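Local coordinates for protein glutathione S-transferase omega-like 2 (Saccharomyces cerevisiae, PDB 5LKB) that reduces dehydroascorbate with glutathione, acts as a one-cysteine thiol transferase on beta-hydroxyethyl disulfide, and reacts with glutathionyl-(hydro)quinones, at residues His71-Leu82 with Asp129-Arg140. Sequence-based numbering, arbitrary orientation.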
ATOM      1  N   HIS A  71      23.687  10.193   2.208  1.00 16.43           N
ATOM      2  CA  HIS A  71      22.465  10.296   3.003  1.00 18.10           C
ATOM      3  C   HIS A  71      21.319   9.708   2.212  1.00 16.89           C
ATOM      4  O   HIS A  71      21.273   9.779   0.983  1.00 17.51           O
ATOM      5  CB  HIS A  71      22.191  11.754   3.320  1.00 18.25           C
ATOM      6  CG  HIS A  71      21.320  11.990   4.505  1.00 19.95           C
ATOM      7  ND1 HIS A  71      19.963  11.793   4.475  1.00 19.93           N
ATOM      8  CD2 HIS A  71      21.610  12.457   5.744  1.00 21.75           C
ATOM      9  CE1 HIS A  71      19.454  12.134   5.649  1.00 20.64           C
ATOM     10  NE2 HIS A  71      20.437  12.551   6.436  1.00 20.25           N
ATOM     11  N   TRP A  72      20.364   9.108   2.945  1.00 17.08           N
ATOM     12  CA  TRP A  72      19.159   8.575   2.313  1.00 16.00           C
ATOM     13  C   TRP A  72      18.221   9.650   1.785  1.00 17.48           C
ATOM     14  O   TRP A  72      17.429   9.357   0.885  1.00 16.81           O
ATOM     15  CB  TRP A  72      18.413   7.620   3.270  1.00 16.38           C
ATOM     16  CG  TRP A  72      18.218   8.209   4.664  1.00 14.43           C
ATOM     17  CD1 TRP A  72      18.999   7.944   5.747  1.00 17.45           C
ATOM     18  CD2 TRP A  72      17.253   9.178   5.084  1.00 16.29           C
ATOM     19  NE1 TRP A  72      18.578   8.693   6.831  1.00 17.62           N
ATOM     20  CE2 TRP A  72      17.513   9.451   6.449  1.00 18.40           C
ATOM     21  CE3 TRP A  72      16.200   9.860   4.448  1.00 15.57           C
ATOM     22  CZ2 TRP A  72      16.740  10.334   7.186  1.00 17.88           C
ATOM     23  CZ3 TRP A  72      15.431  10.743   5.211  1.00 17.09           C
ATOM     24  CH2 TRP A  72      15.722  10.971   6.550  1.00 16.55           C
ATOM     25  N   HIS A  73      18.319  10.886   2.262  1.00 17.52           N
ATOM     26  CA  HIS A  73      17.439  11.947   1.811  1.00 16.24           C
ATOM     27  C   HIS A  73      17.970  12.585   0.516  1.00 19.07           C
ATOM     28  O   HIS A  73      19.074  13.164   0.495  1.00 19.83           O
ATOM     29  CB  HIS A  73      17.194  13.018   2.867  1.00 18.43           C
ATOM     30  CG  HIS A  73      16.214  14.051   2.427  1.00 20.26           C
ATOM     31  ND1 HIS A  73      16.519  15.397   2.346  1.00 21.87           N
ATOM     32  CD2 HIS A  73      14.923  13.936   2.028  1.00 18.13           C
ATOM     33  CE1 HIS A  73      15.449  16.059   1.939  1.00 19.13           C
ATOM     34  NE2 HIS A  73      14.473  15.192   1.718  1.00 20.47           N
ATOM     35  N   LEU A  74      17.162  12.551  -0.549  1.00 17.54           N
ATOM     36  CA  LEU A  74      17.560  13.099  -1.840  1.00 17.47           C
ATOM     37  C   LEU A  74      16.782  14.384  -2.117  1.00 19.04           C
ATOM     38  O   LEU A  74      15.588  14.353  -2.435  1.00 21.02           O
ATOM     39  CB  LEU A  74      17.381  12.047  -2.924  1.00 17.74           C
ATOM     40  CG  LEU A  74      17.692  12.483  -4.359  1.00 19.05           C
ATOM     41  CD1 LEU A  74      19.157  12.901  -4.560  1.00 19.35           C
ATOM     42  CD2 LEU A  74      17.443  11.335  -5.277  1.00 21.18           C
ATOM     43  N   ASP A  75      17.462  15.560  -1.962  1.00 20.26           N
ATOM     44  CA  ASP A  75      16.857  16.860  -2.218  1.00 21.75           C
ATOM     45  C   ASP A  75      17.198  17.354  -3.629  1.00 24.50           C
ATOM     46  O   ASP A  75      17.788  16.623  -4.431  1.00 21.47           O
ATOM     47  CB  ASP A  75      17.209  17.841  -1.090  1.00 22.79           C
ATOM     48  CG  ASP A  75      18.665  18.315  -1.095  1.00 25.60           C
ATOM     49  OD1 ASP A  75      19.329  18.222  -2.148  1.00 25.37           O
ATOM     50  OD2 ASP A  75      19.120  18.758  -0.012  1.00 29.41           O
ATOM     51  N   GLU A  76      16.786  18.592  -3.948  1.00 24.49           N
ATOM     52  CA  GLU A  76      16.959  19.109  -5.307  1.00 25.23           C
ATOM     53  C   GLU A  76      18.416  19.237  -5.705  1.00 27.95           C
ATOM     54  O   GLU A  76      18.724  19.217  -6.910  1.00 28.08           O
ATOM     55  CB  GLU A  76      16.296  20.483  -5.458  1.00 29.69           C
ATOM     56  N   LYS A  77      19.321  19.416  -4.755  1.00 23.76           N
ATOM     57  CA  LYS A  77      20.756  19.474  -5.096  1.00 23.48           C
ATOM     58  C   LYS A  77      21.461  18.104  -5.143  1.00 23.98           C
ATOM     59  O   LYS A  77      22.693  18.045  -5.256  1.00 23.20           O
ATOM     60  CB  LYS A  77      21.460  20.449  -4.156  1.00 22.83           C
ATOM     61  CG  LYS A  77      21.024  21.898  -4.360  1.00 31.61           C
ATOM     62  CD  LYS A  77      21.785  22.847  -3.461  1.00 36.60           C
ATOM     63  CE  LYS A  77      21.296  24.284  -3.596  1.00 44.51           C
ATOM     64  NZ  LYS A  77      19.824  24.424  -3.326  1.00 50.92           N
ATOM     65  N   GLY A  78      20.721  16.988  -5.032  1.00 23.65           N
ATOM     66  CA  GLY A  78      21.285  15.675  -5.264  1.00 19.12           C
ATOM     67  C   GLY A  78      21.817  14.991  -4.019  1.00 20.09           C
ATOM     68  O   GLY A  78      21.869  15.545  -2.930  1.00 20.21           O
ATOM     69  N   TRP A  79      22.330  13.778  -4.211  1.00 19.96           N
ATOM     70  CA  TRP A  79      22.810  13.015  -3.062  1.00 20.73           C
ATOM     71  C   TRP A  79      23.903  13.788  -2.346  1.00 21.58           C
ATOM     72  O   TRP A  79      24.724  14.482  -2.979  1.00 20.21           O
ATOM     73  CB  TRP A  79      23.370  11.673  -3.497  1.00 18.48           C
ATOM     74  CG  TRP A  79      22.459  10.727  -4.232  1.00 19.64           C
ATOM     75  CD1 TRP A  79      22.432  10.464  -5.563  1.00 19.18           C
ATOM     76  CD2 TRP A  79      21.412   9.905  -3.655  1.00 17.34           C
ATOM     77  NE1 TRP A  79      21.511   9.511  -5.863  1.00 20.30           N
ATOM     78  CE2 TRP A  79      20.891   9.124  -4.696  1.00 18.70           C
ATOM     79  CE3 TRP A  79      20.938   9.706  -2.351  1.00 17.74           C
ATOM     80  CZ2 TRP A  79      19.884   8.196  -4.505  1.00 17.69           C
ATOM     81  CZ3 TRP A  79      19.961   8.734  -2.138  1.00 16.92           C
ATOM     82  CH2 TRP A  79      19.432   7.998  -3.208  1.00 18.03           C
ATOM     83  N   ARG A  80      23.973  13.598  -1.035  1.00 19.05           N
ATOM     84  CA  ARG A  80      24.816  14.380  -0.149  1.00 20.45           C
ATOM     85  C   ARG A  80      25.485  13.503   0.896  1.00 20.76           C
ATOM     86  O   ARG A  80      25.075  12.369   1.189  1.00 20.49           O
ATOM     87  CB  ARG A  80      24.076  15.578   0.470  1.00 22.33           C
ATOM     88  CG  ARG A  80      23.094  15.225   1.554  1.00 21.09           C
ATOM     89  CD  ARG A  80      22.329  16.457   2.013  1.00 24.21           C
ATOM     90  NE  ARG A  80      21.532  16.102   3.218  1.00 23.78           N
ATOM     91  CZ  ARG A  80      20.207  15.932   3.265  1.00 22.75           C
ATOM     92  NH1 ARG A  80      19.661  15.588   4.429  1.00 22.48           N
ATOM     93  NH2 ARG A  80      19.416  16.126   2.209  1.00 24.03           N
ATOM     94  N   PHE A  81      26.583  14.026   1.447  1.00 21.41           N
ATOM     95  CA  PHE A  81      27.325  13.399   2.516  1.00 20.63           C
ATOM     96  C   PHE A  81      27.200  14.206   3.813  1.00 22.84           C
ATOM     97  O   PHE A  81      26.855  15.396   3.791  1.00 30.60           O
ATOM     98  CB  PHE A  81      28.817  13.363   2.136  1.00 23.82           C
ATOM     99  CG  PHE A  81      29.111  12.579   0.900  1.00 21.14           C
ATOM    100  CD1 PHE A  81      29.320  11.223   1.005  1.00 20.63           C
ATOM    101  CD2 PHE A  81      29.224  13.195  -0.346  1.00 21.78           C
ATOM    102  CE1 PHE A  81      29.627  10.475  -0.133  1.00 20.68           C
ATOM    103  CE2 PHE A  81      29.507  12.449  -1.493  1.00 21.42           C
ATOM    104  CZ  PHE A  81      29.738  11.088  -1.382  1.00 20.50           C
ATOM    105  N   LEU A  82      27.508  13.547   4.937  1.00 24.50           N
ATOM    106  CA  LEU A  82      27.640  14.232   6.220  1.00 28.55           C
ATOM    107  C   LEU A  82      29.093  14.626   6.450  1.00 34.73           C
ATOM    108  O   LEU A  82      30.005  13.929   6.027  1.00 36.93           O
ATOM    109  CB  LEU A  82      27.221  13.322   7.372  1.00 31.57           C
ATOM    110  CG  LEU A  82      25.710  13.237   7.624  1.00 29.64           C
ATOM    111  CD1 LEU A  82      25.436  12.301   8.849  1.00 31.39           C
ATOM    112  CD2 LEU A  82      25.075  14.584   7.845  1.00 30.89           C
ATOM    113  N   ASP A 129      22.867   7.801   9.311  1.00 19.70           N
ATOM    114  CA  ASP A 129      22.217   8.368   8.135  1.00 19.24           C
ATOM    115  C   ASP A 129      23.127   8.397   6.908  1.00 18.99           C
ATOM    116  O   ASP A 129      22.620   8.392   5.788  1.00 17.41           O
ATOM    117  CB  ASP A 129      21.729   9.769   8.446  1.00 19.05           C
ATOM    118  CG  ASP A 129      20.674   9.779   9.537  1.00 22.11           C
ATOM    119  OD1 ASP A 129      19.655   9.048   9.380  1.00 19.64           O
ATOM    120  OD2 ASP A 129      20.848  10.570  10.498  1.00 21.27           O
ATOM    121  N   ALA A 130      24.453   8.493   7.095  1.00 18.56           N
ATOM    122  CA  ALA A 130      25.394   8.726   5.998  1.00 19.83           C
ATOM    123  C   ALA A 130      26.787   8.653   6.575  1.00 21.29           C
ATOM    124  O   ALA A 130      26.979   8.667   7.799  1.00 21.39           O
ATOM    125  CB  ALA A 130      25.186  10.085   5.365  1.00 19.36           C
ATOM    126  N   THR A 131      27.755   8.487   5.662  1.00 20.14           N
ATOM    127  CA  THR A 131      29.144   8.760   6.003  1.00 21.31           C
ATOM    128  C   THR A 131      29.547  10.091   5.395  1.00 21.50           C
ATOM    129  O   THR A 131      28.795  10.762   4.700  1.00 22.30           O
ATOM    130  CB  THR A 131      30.086   7.646   5.500  1.00 19.50           C
ATOM    131  OG1 THR A 131      30.256   7.761   4.072  1.00 19.50           O
ATOM    132  CG2 THR A 131      29.553   6.276   5.740  1.00 18.72           C
ATOM    133  N   ASN A 132      30.809  10.436   5.645  1.00 24.67           N
ATOM    134  CA  ASN A 132      31.436  11.549   4.975  1.00 24.85           C
ATOM    135  C   ASN A 132      31.967  11.080   3.627  1.00 23.86           C
ATOM    136  O   ASN A 132      32.025   9.885   3.321  1.00 20.43           O
ATOM    137  CB  ASN A 132      32.549  12.120   5.854  1.00 27.41           C
ATOM    138  CG  ASN A 132      33.680  11.131   6.105  1.00 26.47           C
ATOM    139  OD1 ASN A 132      33.480   9.921   6.224  1.00 31.55           O
ATOM    140  ND2 ASN A 132      34.902  11.657   6.243  1.00 28.20           N
ATOM    141  N   GLU A 133      32.377  12.063   2.814  1.00 27.63           N
ATOM    142  CA  GLU A 133      33.180  11.818   1.626  1.00 26.39           C
ATOM    143  C   GLU A 133      34.632  11.976   2.100  1.00 25.01           C
ATOM    144  O   GLU A 133      35.060  13.112   2.353  1.00 29.14           O
ATOM    145  CB  GLU A 133      32.796  12.829   0.532  1.00 27.05           C
ATOM    146  CG  GLU A 133      33.372  12.533  -0.861  1.00 26.31           C
ATOM    147  CD  GLU A 133      34.897  12.625  -0.834  1.00 28.63           C
ATOM    148  OE1 GLU A 133      35.366  13.789  -0.736  1.00 27.55           O
ATOM    149  OE2 GLU A 133      35.562  11.570  -0.848  1.00 24.73           O
ATOM    150  N   PRO A 134      35.374  10.886   2.298  1.00 23.39           N
ATOM    151  CA  PRO A 134      36.626  10.960   3.080  1.00 25.43           C
ATOM    152  C   PRO A 134      37.861  11.421   2.319  1.00 27.78           C
ATOM    153  O   PRO A 134      38.861  11.695   2.986  1.00 31.79           O
ATOM    154  CB  PRO A 134      36.812   9.517   3.565  1.00 26.09           C
ATOM    155  CG  PRO A 134      36.244   8.693   2.414  1.00 26.95           C
ATOM    156  CD  PRO A 134      35.106   9.505   1.833  1.00 24.99           C
ATOM    157  N   HIS A 135      37.835  11.538   0.993  1.00 27.62           N
ATOM    158  CA  HIS A 135      39.060  11.914   0.276  1.00 25.06           C
ATOM    159  C   HIS A 135      39.213  13.428   0.108  1.00 33.45           C
ATOM    160  O   HIS A 135      40.335  13.956   0.248  1.00 31.73           O
ATOM    161  CB  HIS A 135      39.098  11.172  -1.055  1.00 26.54           C
ATOM    162  CG  HIS A 135      39.097   9.698  -0.889  1.00 28.92           C
ATOM    163  ND1 HIS A 135      40.154   9.006  -0.352  1.00 30.03           N
ATOM    164  CD2 HIS A 135      38.117   8.787  -1.098  1.00 27.32           C
ATOM    165  CE1 HIS A 135      39.859   7.720  -0.297  1.00 32.56           C
ATOM    166  NE2 HIS A 135      38.625   7.565  -0.754  1.00 25.90           N
ATOM    167  N   TYR A 136      38.115  14.138  -0.129  1.00 30.68           N
ATOM    168  CA  TYR A 136      38.117  15.569  -0.396  1.00 29.35           C
ATOM    169  C   TYR A 136      37.207  16.373   0.501  1.00 29.36           C
ATOM    170  O   TYR A 136      37.134  17.599   0.330  1.00 31.00           O
ATOM    171  CB  TYR A 136      37.719  15.822  -1.863  1.00 28.77           C
ATOM    172  CG  TYR A 136      38.290  14.774  -2.782  1.00 30.83           C
ATOM    173  CD1 TYR A 136      39.637  14.790  -3.147  1.00 29.10           C
ATOM    174  CD2 TYR A 136      37.514  13.728  -3.242  1.00 27.92           C
ATOM    175  CE1 TYR A 136      40.165  13.801  -3.942  1.00 29.68           C
ATOM    176  CE2 TYR A 136      38.027  12.738  -4.046  1.00 29.45           C
ATOM    177  CZ  TYR A 136      39.371  12.767  -4.400  1.00 29.77           C
ATOM    178  OH  TYR A 136      39.882  11.747  -5.186  1.00 28.86           O
ATOM    179  N   GLY A 137      36.417  15.728   1.366  1.00 31.15           N
ATOM    180  CA  GLY A 137      35.390  16.428   2.131  1.00 30.93           C
ATOM    181  C   GLY A 137      34.236  17.001   1.341  1.00 27.08           C
ATOM    182  O   GLY A 137      33.631  17.984   1.773  1.00 27.73           O
ATOM    183  N   TYR A 138      33.946  16.486   0.148  1.00 26.97           N
ATOM    184  CA  TYR A 138      32.828  17.030  -0.619  1.00 26.57           C
ATOM    185  C   TYR A 138      31.501  16.791   0.117  1.00 21.57           C
ATOM    186  O   TYR A 138      31.326  15.757   0.773  1.00 29.84           O
ATOM    187  CB  TYR A 138      32.762  16.359  -1.983  1.00 26.84           C
ATOM    188  CG  TYR A 138      33.908  16.650  -2.943  1.00 27.86           C
ATOM    189  CD1 TYR A 138      34.435  17.913  -3.033  1.00 33.52           C
ATOM    190  CD2 TYR A 138      34.376  15.663  -3.811  1.00 30.22           C
ATOM    191  CE1 TYR A 138      35.447  18.201  -3.955  1.00 30.71           C
ATOM    192  CE2 TYR A 138      35.392  15.945  -4.739  1.00 33.63           C
ATOM    193  CZ  TYR A 138      35.900  17.216  -4.788  1.00 36.86           C
ATOM    194  OH  TYR A 138      36.896  17.524  -5.699  1.00 36.99           O
ATOM    195  N   LYS A 139      30.611  17.761   0.043  1.00 28.27           N
ATOM    196  CA  LYS A 139      29.304  17.593   0.666  1.00 28.74           C
ATOM    197  C   LYS A 139      28.279  17.032  -0.298  1.00 29.20           C
ATOM    198  O   LYS A 139      27.194  16.627   0.141  1.00 25.11           O
ATOM    199  CB  LYS A 139      28.857  18.931   1.250  1.00 27.95           C
ATOM    200  CG  LYS A 139      29.967  19.539   2.055  1.00 35.16           C
ATOM    201  CD  LYS A 139      29.545  20.563   3.094  1.00 40.39           C
ATOM    202  CE  LYS A 139      28.776  21.739   2.515  1.00 45.68           C
ATOM    203  NZ  LYS A 139      29.596  22.969   2.318  1.00 57.49           N
ATOM    204  N   ARG A 140      28.584  16.997  -1.591  1.00 26.68           N
ATOM    205  CA  ARG A 140      27.621  16.622  -2.610  1.00 23.36           C
ATOM    206  C   ARG A 140      28.253  15.646  -3.573  1.00 24.24           C
ATOM    207  O   ARG A 140      29.416  15.806  -3.969  1.00 23.28           O
ATOM    208  CB  ARG A 140      27.087  17.804  -3.372  1.00 23.26           C
ATOM    209  CG  ARG A 140      26.235  18.752  -2.541  1.00 27.12           C
ATOM    210  CD  ARG A 140      24.862  18.183  -2.213  1.00 24.29           C
ATOM    211  NE  ARG A 140      24.129  19.088  -1.356  1.00 24.71           N
ATOM    212  CZ  ARG A 140      22.810  19.014  -1.175  1.00 29.60           C
ATOM    213  NH1 ARG A 140      22.118  18.067  -1.791  1.00 23.23           N
ATOM    214  NH2 ARG A 140      22.187  19.891  -0.425  1.00 28.36           N
TER
HETATM  215  O   HOH W   1      26.097  17.872   2.834  1.00 31.23           O
HETATM  216  O   HOH W   2      32.041  14.672   3.388  1.00 29.42           O
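Arg-140 reaches to the type I turn Asp-75 to Gly-78 and grips the Asp-75 carboxylate end-on, NH1 to OD1 at 2.8 Å and NH2 to OD2 at 3.3 Å. A bend at chi2 (-73°) brings the guanidinium there; CB of Lys-77 lies over one face and the Arg-80 side chain over the other. NH1 also makes a weak bond to the Gly-78 carbonyl. Arg-80 NH2 adds a longer bridge to Asp-75 OD2, while Arg-80 NH1 bonds to the carbonyl of Asn-121. With an alanine at position 140, Asp-75 is likely to lose its closest charged partner, keeping the longer Arg-80 bridge and a weak bond from Lys-77 N. Phe-81 inserts its ring between the two arms of 129-140: Glu-133 CB sits over its centre in a CH-pi contact, 3.6 Å from the centroid, while Thr-131 O lies at the edge. Phe-81 N bonds to Lys-139 O (3.0 Å), and Leu-82 N to Thr-131 O. Farther along, Asp-129 OD1 accepts a nearly straight bond from Trp-72 NE1 (2.8 Å, 167°) and pairs with Arg-125; Ser-123 holds OD2. The two loops thus close up beside the sheet of the thioredoxin-like N-terminal domain, and 71-82 itself carries Trp-79, which binds glutathione.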